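Local coordinates for protein H subunit of photosynthetic reaction center complex (Rhodopseudomonas palustris, PDB 6Z5S) that serves as the H subunit of a bacterial photosynthetic reaction centre, probably supporting the light-driven electron-transfer core from a single membrane-spanning helix, at residues E31-G36 with G53-P58. Sequence-based numbering, arbitrary orientation.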
# COMPACT_ATOMS: atom_id res chain seq x y z
N GLU D 31 -4.28 7.87 -20.39
CA GLU D 31 -4.28 6.43 -20.63
C GLU D 31 -5.62 5.80 -20.28
O GLU D 31 -6.01 4.80 -20.90
CB GLU D 31 -3.18 5.76 -19.81
CG GLU D 31 -1.78 6.14 -20.20
CD GLU D 31 -1.53 5.99 -21.68
OE1 GLU D 31 -1.29 7.02 -22.35
OE2 GLU D 31 -1.57 4.85 -22.17
N ASP D 32 -6.32 6.36 -19.30
CA ASP D 32 -7.64 5.84 -18.93
C ASP D 32 -8.64 5.93 -20.06
O ASP D 32 -9.68 5.25 -20.01
CB ASP D 32 -8.19 6.62 -17.73
CG ASP D 32 -7.55 6.23 -16.42
OD1 ASP D 32 -6.84 5.21 -16.38
OD2 ASP D 32 -7.77 6.95 -15.43
N LYS D 33 -8.39 6.75 -21.07
CA LYS D 33 -9.36 7.04 -22.12
C LYS D 33 -9.10 6.26 -23.39
O LYS D 33 -9.42 6.73 -24.48
CB LYS D 33 -9.40 8.53 -22.41
CG LYS D 33 -9.81 9.35 -21.21
CD LYS D 33 -10.36 10.68 -21.62
CE LYS D 33 -10.83 11.44 -20.41
NZ LYS D 33 -11.39 12.75 -20.79
N ARG D 34 -8.52 5.07 -23.28
CA ARG D 34 -8.27 4.23 -24.43
C ARG D 34 -9.44 3.31 -24.75
O ARG D 34 -9.39 2.61 -25.77
CB ARG D 34 -7.00 3.40 -24.22
CG ARG D 34 -5.73 4.22 -24.26
CD ARG D 34 -4.54 3.34 -24.59
NE ARG D 34 -3.30 4.10 -24.70
CZ ARG D 34 -2.93 4.77 -25.78
NH1 ARG D 34 -3.70 4.79 -26.86
NH2 ARG D 34 -1.78 5.43 -25.79
N GLU D 35 -10.47 3.28 -23.92
CA GLU D 35 -11.69 2.55 -24.22
C GLU D 35 -12.87 3.43 -23.88
O GLU D 35 -12.81 4.20 -22.92
CB GLU D 35 -11.79 1.23 -23.43
CG GLU D 35 -10.71 0.21 -23.74
CD GLU D 35 -11.11 -0.78 -24.81
OE1 GLU D 35 -12.22 -0.66 -25.36
OE2 GLU D 35 -10.31 -1.69 -25.10
N GLY D 36 -13.93 3.33 -24.67
CA GLY D 36 -15.16 4.02 -24.36
C GLY D 36 -15.24 5.45 -24.82
O GLY D 36 -16.00 6.23 -24.24
N GLY D 53 -13.46 15.15 -23.35
CA GLY D 53 -12.94 15.49 -22.04
C GLY D 53 -11.62 16.24 -22.14
O GLY D 53 -11.02 16.37 -23.20
N VAL D 54 -11.18 16.74 -20.98
CA VAL D 54 -10.07 17.68 -20.96
C VAL D 54 -8.72 17.01 -21.20
O VAL D 54 -7.86 17.62 -21.86
CB VAL D 54 -10.11 18.56 -19.70
CG1 VAL D 54 -10.18 17.77 -18.42
CG2 VAL D 54 -8.90 19.46 -19.66
N PRO D 55 -8.45 15.78 -20.71
CA PRO D 55 -7.40 15.01 -21.38
C PRO D 55 -8.03 14.28 -22.55
O PRO D 55 -8.79 13.33 -22.34
CB PRO D 55 -6.89 14.07 -20.28
CG PRO D 55 -8.03 13.91 -19.37
CD PRO D 55 -9.03 15.01 -19.60
N ALA D 56 -7.76 14.72 -23.76
CA ALA D 56 -8.34 14.05 -24.91
C ALA D 56 -7.81 12.62 -24.99
O ALA D 56 -6.67 12.36 -24.60
CB ALA D 56 -8.04 14.81 -26.19
N PRO D 57 -8.62 11.68 -25.46
CA PRO D 57 -8.14 10.33 -25.65
C PRO D 57 -6.92 10.32 -26.55
O PRO D 57 -6.82 11.12 -27.49
CB PRO D 57 -9.33 9.63 -26.32
CG PRO D 57 -10.49 10.36 -25.82
CD PRO D 57 -10.07 11.78 -25.68
N PRO D 58 -5.96 9.45 -26.28
CA PRO D 58 -4.77 9.37 -27.13
C PRO D 58 -5.08 8.68 -28.45
O PRO D 58 -6.18 8.20 -28.69
CB PRO D 58 -3.80 8.55 -26.28
CG PRO D 58 -4.67 7.71 -25.44
CD PRO D 58 -5.90 8.51 -25.15
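With CG anti to its own carbonyl carbon (chi1 -61°) and the chain extended beyond, Lys33 runs straight out to Pro55 and Gly53; Arg34 leaves its backbone in the same way, but its last bend (chi4 -82°) turns the guanidinium flat against Pro58. At the lysine end, NZ donates to the carbonyl O of Pro55 at 3.1 Å, tilted 33° from the carbonyl plane. The Lys33 chain crosses the Pro55 ring at about a right angle, and NZ comes within 3.5 Å of Pro55 CD. The same ammonium bonds Ile52 O and forms a salt bridge with a bound cardiolipin, while Gly53 N donates to a second cardiolipin. Nearer the backbone, Lys33 CB lies 4.0 Å from Pro57 CG, while Pro57 CB sits 3.4 Å from Lys33 O.

At Pro58 the contact is a face packing: its CG stands over the centre of the Arg34 guanidinium, 3.4 Å from CZ. In the plane of that group, NE donates to Glu31 OE2 at 3.2 Å, a salt bridge that meets the carboxylate from above its plane, and NH1 reaches Asp59 O just beyond the prolines. Were Arg34 an alanine, Glu31 would probably lose this charge partner, Asp59 O this donor, and the Pro58 ring the flat surface it rests on. Pro55 and Pro58 also touch helix 9-31, so this part of the loop folds back on the end of the transmembrane helix.

Chemically, the contact has two cationic ends with different tasks. Arg34 ties the end of the helix to the returning chain, whereas Lys33, bonded to two backbone carbonyls, is probably positioned by them to meet the lipid's negative charge, in a cardiolipin pocket to which both segments contribute.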